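Local coordinates for protein ulvan Lyase-PL25 (Pseudoalteromonas sp. PLSV, PDB 5UAM) that degrades ulvan, the main cell-wall polysaccharide of green seaweeds, as a beta-propeller polysaccharide lyase of family PL25, at residues Asp23-Phe29 / Thr451-Leu457; Asn36-Ile40 / Ala414-Phe418. One frame throughout, in Å; residues are numbered along the deposited sequence.

Contact 1: residues Asp23-Phe29 / Thr451-Leu457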
ATOM      1  N   ASP A  23      -9.379  35.489   4.493  1.00 43.66           N
ATOM      2  CA  ASP A  23      -9.162  34.092   4.131  1.00 41.60           C
ATOM      3  C   ASP A  23      -7.942  33.994   3.230  1.00 40.06           C
ATOM      4  O   ASP A  23      -7.517  34.981   2.627  1.00 39.87           O
ATOM      5  CB  ASP A  23     -10.389  33.531   3.404  1.00 30.02           C
ATOM      6  CG  ASP A  23     -10.388  32.013   3.318  1.00 36.97           C
ATOM      7  OD1 ASP A  23      -9.670  31.358   4.100  1.00 33.37           O
ATOM      8  OD2 ASP A  23     -11.119  31.484   2.457  1.00 37.29           O
ATOM      9  N   ARG A  24      -7.373  32.799   3.167  1.00 32.42           N
ATOM     10  CA  ARG A  24      -6.296  32.488   2.242  1.00 29.50           C
ATOM     11  C   ARG A  24      -6.353  31.002   1.933  1.00 27.93           C
ATOM     12  O   ARG A  24      -6.936  30.212   2.681  1.00 28.59           O
ATOM     13  CB  ARG A  24      -4.920  32.880   2.801  1.00 31.90           C
ATOM     14  CG  ARG A  24      -4.514  32.166   4.073  1.00 37.40           C
ATOM     15  CD  ARG A  24      -3.308  32.831   4.740  1.00 38.11           C
ATOM     16  NE  ARG A  24      -3.135  32.358   6.118  1.00 40.48           N
ATOM     17  CZ  ARG A  24      -2.479  31.256   6.467  1.00 41.37           C
ATOM     18  NH1 ARG A  24      -1.897  30.493   5.551  1.00 34.85           N
ATOM     19  NH2 ARG A  24      -2.398  30.913   7.747  1.00 46.76           N
ATOM     20  N   GLN A  25      -5.741  30.632   0.814  1.00 25.83           N
ATOM     21  CA  GLN A  25      -5.654  29.240   0.401  1.00 23.90           C
ATOM     22  C   GLN A  25      -4.410  28.621   1.018  1.00 24.57           C
ATOM     23  O   GLN A  25      -3.332  29.235   1.000  1.00 24.59           O
ATOM     24  CB  GLN A  25      -5.553  29.145  -1.120  1.00 24.80           C
ATOM     25  CG  GLN A  25      -6.809  29.531  -1.875  1.00 29.55           C
ATOM     26  CD  GLN A  25      -7.947  28.531  -1.678  1.00 29.24           C
ATOM     27  OE1 GLN A  25      -7.849  27.324  -1.996  1.00 27.30           O
ATOM     28  NE2 GLN A  25      -9.047  29.038  -1.152  1.00 29.12           N
ATOM     29  N   VAL A  26      -4.566  27.433   1.581  1.00 20.57           N
ATOM     30  CA  VAL A  26      -3.442  26.669   2.103  1.00 21.53           C
ATOM     31  C   VAL A  26      -3.290  25.392   1.283  1.00 17.98           C
ATOM     32  O   VAL A  26      -4.212  24.933   0.603  1.00 18.33           O
ATOM     33  CB  VAL A  26      -3.567  26.378   3.619  1.00 21.10           C
ATOM     34  CG1 VAL A  26      -3.530  27.682   4.408  1.00 24.04           C
ATOM     35  CG2 VAL A  26      -4.827  25.614   3.931  1.00 20.53           C
ATOM     36  N   GLY A  27      -2.100  24.790   1.365  1.00 18.14           N
ATOM     37  CA  GLY A  27      -1.811  23.618   0.547  1.00 17.55           C
ATOM     38  C   GLY A  27      -2.377  22.312   1.061  1.00 16.87           C
ATOM     39  O   GLY A  27      -2.428  21.323   0.316  1.00 17.52           O
ATOM     40  N   TYR A  28      -2.788  22.273   2.326  1.00 16.75           N
ATOM     41  CA  TYR A  28      -3.257  21.070   2.975  1.00 16.01           C
ATOM     42  C   TYR A  28      -4.772  21.129   3.139  1.00 14.88           C
ATOM     43  O   TYR A  28      -5.349  22.211   3.287  1.00 16.85           O
ATOM     44  CB  TYR A  28      -2.544  20.869   4.322  1.00 17.66           C
ATOM     45  CG  TYR A  28      -2.594  22.072   5.232  1.00 17.95           C
ATOM     46  CD1 TYR A  28      -1.690  23.103   5.100  1.00 18.78           C
ATOM     47  CD2 TYR A  28      -3.540  22.163   6.240  1.00 17.97           C
ATOM     48  CE1 TYR A  28      -1.741  24.215   5.941  1.00 21.72           C
ATOM     49  CE2 TYR A  28      -3.597  23.247   7.077  1.00 19.92           C
ATOM     50  CZ  TYR A  28      -2.691  24.276   6.935  1.00 19.54           C
ATOM     51  OH  TYR A  28      -2.706  25.403   7.749  1.00 24.31           O
ATOM     52  N   PHE A  29      -5.403  19.958   3.102  1.00 14.36           N
ATOM     53  CA  PHE A  29      -6.850  19.853   3.214  1.00 14.26           C
ATOM     54  C   PHE A  29      -7.314  19.373   4.582  1.00 16.27           C
ATOM     55  O   PHE A  29      -8.513  19.419   4.855  1.00 16.72           O
ATOM     56  CB  PHE A  29      -7.422  18.939   2.117  1.00 14.54           C
ATOM     57  CG  PHE A  29      -7.010  17.490   2.246  1.00 13.71           C
ATOM     58  CD1 PHE A  29      -7.721  16.619   3.054  1.00 13.91           C
ATOM     59  CD2 PHE A  29      -5.925  17.001   1.542  1.00 14.24           C
ATOM     60  CE1 PHE A  29      -7.335  15.306   3.187  1.00 12.47           C
ATOM     61  CE2 PHE A  29      -5.536  15.673   1.664  1.00 13.71           C
ATOM     62  CZ  PHE A  29      -6.241  14.829   2.501  1.00 13.30           C
ATOM     63  N   THR A 451      -5.218  23.249  -3.320  1.00 17.34           N
ATOM     64  CA  THR A 451      -5.367  24.083  -2.135  1.00 16.74           C
ATOM     65  C   THR A 451      -6.785  24.039  -1.576  1.00 17.67           C
ATOM     66  O   THR A 451      -7.748  23.617  -2.234  1.00 17.52           O
ATOM     67  CB  THR A 451      -4.964  25.528  -2.416  1.00 18.69           C
ATOM     68  OG1 THR A 451      -5.843  26.130  -3.375  1.00 20.80           O
ATOM     69  CG2 THR A 451      -3.515  25.607  -2.947  1.00 20.80           C
ATOM     70  N   ARG A 452      -6.890  24.477  -0.325  1.00 18.64           N
ATOM     71  CA  ARG A 452      -8.163  24.581   0.376  1.00 17.04           C
ATOM     72  C   ARG A 452      -8.235  25.919   1.106  1.00 18.42           C
ATOM     73  O   ARG A 452      -7.229  26.412   1.621  1.00 19.34           O
ATOM     74  CB  ARG A 452      -8.309  23.463   1.399  1.00 14.85           C
ATOM     75  CG  ARG A 452      -9.644  23.487   2.134  1.00 15.96           C
ATOM     76  CD  ARG A 452      -9.904  22.203   2.937  1.00 15.86           C
ATOM     77  NE  ARG A 452     -11.310  22.164   3.349  1.00 16.64           N
ATOM     78  CZ  ARG A 452     -11.902  21.120   3.931  1.00 15.41           C
ATOM     79  NH1 ARG A 452     -11.202  20.041   4.245  1.00 15.72           N
ATOM     80  NH2 ARG A 452     -13.192  21.156   4.180  1.00 17.78           N
ATOM     81  N   SER A 453      -9.425  26.508   1.147  1.00 19.06           N
ATOM     82  CA  SER A 453      -9.647  27.706   1.943  1.00 21.41           C
ATOM     83  C   SER A 453      -9.379  27.401   3.406  1.00 21.18           C
ATOM     84  O   SER A 453      -9.920  26.445   3.962  1.00 20.27           O
ATOM     85  CB  SER A 453     -11.097  28.151   1.776  1.00 24.01           C
ATOM     86  OG  SER A 453     -11.533  28.942   2.859  1.00 26.02           O
ATOM     87  N   LEU A 454      -8.590  28.258   4.055  1.00 24.11           N
ATOM     88  CA  LEU A 454      -8.295  28.040   5.466  1.00 23.90           C
ATOM     89  C   LEU A 454      -9.545  28.207   6.328  1.00 24.06           C
ATOM     90  O   LEU A 454      -9.752  27.442   7.276  1.00 30.29           O
ATOM     91  CB  LEU A 454      -7.205  29.008   5.922  1.00 30.92           C
ATOM     92  CG  LEU A 454      -6.726  28.836   7.364  1.00 32.43           C
ATOM     93  CD1 LEU A 454      -6.271  27.415   7.637  1.00 36.52           C
ATOM     94  CD2 LEU A 454      -5.609  29.842   7.640  1.00 39.44           C
ATOM     95  N   VAL A 455     -10.395  29.175   5.998  1.00 23.79           N
ATOM     96  CA  VAL A 455     -11.656  29.346   6.723  1.00 25.13           C
ATOM     97  C   VAL A 455     -12.492  28.076   6.619  1.00 28.14           C
ATOM     98  O   VAL A 455     -13.078  27.608   7.603  1.00 28.81           O
ATOM     99  CB  VAL A 455     -12.419  30.559   6.174  1.00 28.06           C
ATOM    100  CG1 VAL A 455     -13.855  30.587   6.706  1.00 35.39           C
ATOM    101  CG2 VAL A 455     -11.697  31.849   6.561  1.00 35.08           C
ATOM    102  N   ASP A 456     -12.582  27.523   5.410  1.00 24.78           N
ATOM    103  CA  ASP A 456     -13.339  26.294   5.195  1.00 21.45           C
ATOM    104  C   ASP A 456     -12.758  25.147   5.998  1.00 24.17           C
ATOM    105  O   ASP A 456     -13.500  24.369   6.615  1.00 25.80           O
ATOM    106  CB  ASP A 456     -13.318  25.953   3.709  1.00 21.01           C
ATOM    107  CG  ASP A 456     -14.148  24.734   3.380  1.00 23.49           C
ATOM    108  OD1 ASP A 456     -15.368  24.782   3.632  1.00 29.21           O
ATOM    109  OD2 ASP A 456     -13.594  23.754   2.857  1.00 21.19           O
ATOM    110  N   LEU A 457     -11.435  25.015   5.987  1.00 21.62           N
ATOM    111  CA  LEU A 457     -10.784  23.907   6.680  1.00 21.02           C
ATOM    112  C   LEU A 457     -11.052  24.001   8.172  1.00 27.42           C
ATOM    113  O   LEU A 457     -11.446  23.020   8.807  1.00 29.33           O
ATOM    114  CB  LEU A 457      -9.278  23.928   6.391  1.00 22.61           C
ATOM    115  CG  LEU A 457      -8.389  22.791   6.936  1.00 27.42           C
ATOM    116  CD1 LEU A 457      -7.150  22.624   6.074  1.00 36.09           C
ATOM    117  CD2 LEU A 457      -7.971  23.037   8.386  1.00 36.20           C
TER
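Asp23 meets the start of helix 454-460 with both carboxylate oxygens. OD2 accepts a hydrogen bond from Ser453 OG at 2.6 Å, on its syn lone pair. OD1 accepts from Val455 N at 3.0 Å, met from above the carboxylate plane. CG of Asp23 lies anti to its N (chi1 -165°), which turns the carboxylate to the helix end. Ser453 is the N-cap: its OG donates to Asp23 and accepts from Asp456 N. The first helix amide, Leu454 N, is taken by Arg24 O at 2.9 Å, almost in line with the C=O bond. The first turn of the helix thus has three amides held by acceptors from outside its own backbone.

Val26 and Arg452 form an antiparallel hydrogen-bonded pair. Val26 N reaches Arg452 O at 2.9 Å, nearly straight at 174°, and Arg452 N returns the bond to Val26 O. Beside them Thr451 OG1 donates to Gln25 OE1 at 2.7 Å, in the carbonyl plane.

Arg452 runs out extended and serves three acceptors. NH1 bonds Phe29 O at 2.8 Å, and NE and NH2 grip Asp456 OD2 side-on in a salt bridge. NH2 also reaches Gly78 O on the neighbouring blade. A leucine here would probably leave Phe29 O and the Asp456 carboxylate without these mates and set the latter free to turn.

Leucines of the helix pack on Tyr28 and Arg24. Leu457 CD1 makes an apolar contact with Tyr28 CD2 at 3.6 Å. Leu454 CD2 sits over one face of the charged Arg24 guanidinium. This two-stranded antiparallel pairing of the chain ends, leading into an N-capped helix, lies at the rim of the beta-propeller.

Contact 2: residues Asn36-Ile40 / Ala414-Phe418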
ATOM      1  N   ASN A  36       1.997   7.399  10.917  1.00 14.99           N
ATOM      2  CA  ASN A  36       2.173   7.419   9.465  1.00 14.03           C
ATOM      3  C   ASN A  36       0.775   7.432   8.873  1.00 13.56           C
ATOM      4  O   ASN A  36       0.087   6.398   8.909  1.00 14.15           O
ATOM      5  CB  ASN A  36       2.911   6.169   8.970  1.00 15.34           C
ATOM      6  CG  ASN A  36       4.307   6.085   9.438  1.00 18.57           C
ATOM      7  OD1 ASN A  36       4.955   7.086   9.743  1.00 21.17           O
ATOM      8  ND2 ASN A  36       4.816   4.862   9.506  1.00 20.03           N
ATOM      9  N   PRO A  37       0.273   8.552   8.353  1.00 12.39           N
ATOM     10  CA  PRO A  37      -1.142   8.582   7.975  1.00 12.35           C
ATOM     11  C   PRO A  37      -1.470   7.899   6.668  1.00 11.36           C
ATOM     12  O   PRO A  37      -2.658   7.689   6.393  1.00 11.97           O
ATOM     13  CB  PRO A  37      -1.463  10.074   7.884  1.00 14.38           C
ATOM     14  CG  PRO A  37      -0.473  10.729   8.767  1.00 13.90           C
ATOM     15  CD  PRO A  37       0.794   9.905   8.610  1.00 12.72           C
ATOM     16  N   LEU A  38      -0.444   7.537   5.896  1.00 11.59           N
ATOM     17  CA  LEU A  38      -0.559   6.988   4.555  1.00 10.38           C
ATOM     18  C   LEU A  38       0.593   6.026   4.342  1.00 11.40           C
ATOM     19  O   LEU A  38       1.645   6.149   4.973  1.00 11.41           O
ATOM     20  CB  LEU A  38      -0.377   8.088   3.510  1.00 11.79           C
ATOM     21  CG  LEU A  38      -1.349   9.260   3.528  1.00 11.06           C
ATOM     22  CD1 LEU A  38      -0.786  10.391   2.686  1.00 12.65           C
ATOM     23  CD2 LEU A  38      -2.701   8.829   3.029  1.00 12.39           C
ATOM     24  N   ALA A  39       0.412   5.096   3.391  1.00 10.87           N
ATOM     25  CA  ALA A  39       1.491   4.224   2.926  1.00 11.18           C
ATOM     26  C   ALA A  39       1.085   3.634   1.586  1.00 12.33           C
ATOM     27  O   ALA A  39      -0.099   3.497   1.299  1.00 11.52           O
ATOM     28  CB  ALA A  39       1.773   3.083   3.899  1.00 12.00           C
ATOM     29  N   ILE A  40       2.074   3.207   0.808  1.00 11.44           N
ATOM     30  CA  ILE A  40       1.794   2.645  -0.509  1.00 11.84           C
ATOM     31  C   ILE A  40       1.047   1.327  -0.395  1.00 11.30           C
ATOM     32  O   ILE A  40       0.254   0.997  -1.285  1.00 12.03           O
ATOM     33  CB  ILE A  40       3.114   2.547  -1.294  1.00 12.24           C
ATOM     34  CG1 ILE A  40       3.494   3.957  -1.788  1.00 14.32           C
ATOM     35  CG2 ILE A  40       3.000   1.589  -2.473  1.00 13.06           C
ATOM     36  CD1 ILE A  40       4.889   4.089  -2.278  1.00 15.88           C
ATOM     37  N   ALA A 414       5.143  10.785   4.421  1.00 12.89           N
ATOM     38  CA  ALA A 414       4.509   9.514   4.107  1.00 11.62           C
ATOM     39  C   ALA A 414       3.658   9.743   2.872  1.00 12.75           C
ATOM     40  O   ALA A 414       3.003  10.788   2.767  1.00 13.57           O
ATOM     41  CB  ALA A 414       3.631   9.066   5.279  1.00 14.51           C
ATOM     42  N   ILE A 415       3.629   8.767   1.964  1.00 12.88           N
ATOM     43  CA  ILE A 415       2.889   8.913   0.711  1.00 11.77           C
ATOM     44  C   ILE A 415       1.969   7.731   0.472  1.00 14.11           C
ATOM     45  O   ILE A 415       2.192   6.618   0.964  1.00 14.74           O
ATOM     46  CB  ILE A 415       3.805   9.120  -0.506  1.00 12.81           C
ATOM     47  CG1 ILE A 415       4.856   8.009  -0.627  1.00 12.96           C
ATOM     48  CG2 ILE A 415       4.487  10.503  -0.388  1.00 14.57           C
ATOM     49  CD1 ILE A 415       5.546   7.999  -1.998  1.00 15.66           C
ATOM     50  N   SER A 416       0.908   7.984  -0.287  1.00 11.39           N
ATOM     51  CA  SER A 416       0.059   6.928  -0.816  1.00 10.89           C
ATOM     52  C   SER A 416       0.595   6.422  -2.153  1.00 12.02           C
ATOM     53  O   SER A 416       1.453   7.033  -2.790  1.00 12.70           O
ATOM     54  CB  SER A 416      -1.360   7.442  -1.056  1.00 13.22           C
ATOM     55  OG  SER A 416      -1.424   8.375  -2.130  1.00 12.11           O
ATOM     56  N   ALA A 417       0.027   5.310  -2.596  1.00 10.96           N
ATOM     57  CA  ALA A 417       0.128   4.942  -3.997  1.00 11.70           C
ATOM     58  C   ALA A 417      -0.626   5.968  -4.838  1.00 11.20           C
ATOM     59  O   ALA A 417      -1.449   6.745  -4.331  1.00 12.15           O
ATOM     60  CB  ALA A 417      -0.471   3.553  -4.225  1.00 14.21           C
ATOM     61  N   PHE A 418      -0.362   5.980  -6.140  1.00 11.82           N
ATOM     62  CA  PHE A 418      -1.134   6.848  -7.009  1.00 12.84           C
ATOM     63  C   PHE A 418      -2.627   6.570  -6.867  1.00 13.52           C
ATOM     64  O   PHE A 418      -3.060   5.410  -6.786  1.00 17.27           O
ATOM     65  CB  PHE A 418      -0.723   6.683  -8.462  1.00 13.08           C
ATOM     66  CG  PHE A 418       0.583   7.351  -8.825  1.00 13.80           C
ATOM     67  CD1 PHE A 418       0.744   8.714  -8.676  1.00 15.94           C
ATOM     68  CD2 PHE A 418       1.635   6.622  -9.383  1.00 15.11           C
ATOM     69  CE1 PHE A 418       1.927   9.323  -9.034  1.00 14.80           C
ATOM     70  CE2 PHE A 418       2.818   7.235  -9.727  1.00 17.19           C
ATOM     71  CZ  PHE A 418       2.958   8.583  -9.562  1.00 15.48           C
TER
HETATM   72  O   HOH W   1      -1.797   4.098  -0.763  1.00 12.30           O
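Ile40 and Ile415 lie side by side and point the same way, their CD1 methyls 4.0 Å apart. This is part of the close-packed region. Ile40 CG1, set anti to its own carbonyl carbon (chi1 -76°), rests against the peptide that joins Ser416 to Ala417. At the other end Ala414 directs its CB to the loop and meets Leu38 O at 3.5 Å. Leu38 lies across the strand backbone, with CD1 3.8 Å from Ala414 O. Met441 of strand 439-444 and Leu429 of strand 428-433 touch the Leu38 side chain. Backbones also come close, since Ala39 CA is 3.2 Å from Ile415 O. The amides of Ala39 and Ile40 are near that oxygen too, but the angles are too poor for bonding.

The fold is a beta-propeller. Residues 36-40 belong to the link that leaves strand 30-33 at one edge of a blade and leads to strand 46-49 of the next. On the way they pass the end of strand 412-415, the opposite edge of the first blade.

The contact is looser where Ala39 O faces Ala417 N, 4.3 Å away. Here a water takes the place of a direct bond. It donates to Ala39 O at 2.7 Å and accepts from Ala417 N at 2.9 Å. The CB of Ala39 points away from the strand and touches Lys101, a probable substrate-binding residue. Ser416 OG donates to Ala417 O and accepts from Leu429 N, whereas the buried Ser416 O has no partner in the model. Asn36, a probable substrate-binding residue, lies just before the packed residues, and its OD1 accepts from Lys433 NZ.

In the fold
The two contacts lie at different depths of the propeller. The centre of contact 1 is about 28 Å from the centre of the chain, that of contact 2 about 7 Å. Their centres are about 22 Å apart, and their nearest atoms about 7 Å. Along the chain the order is 23-29, 36-40, 414-418, 451-457, so contact 1 encloses contact 2. Strand 30-33 joins the two N-terminal segments. It completes a blade whose other three strands, 412-415, 428-433 and 439-444, come from the C-terminal part. Contact 2 involves the edge strand 412-415 of this ring-closing blade, beside the probable substrate-binding residues. Contact 1 joins the chain ends at its outer side.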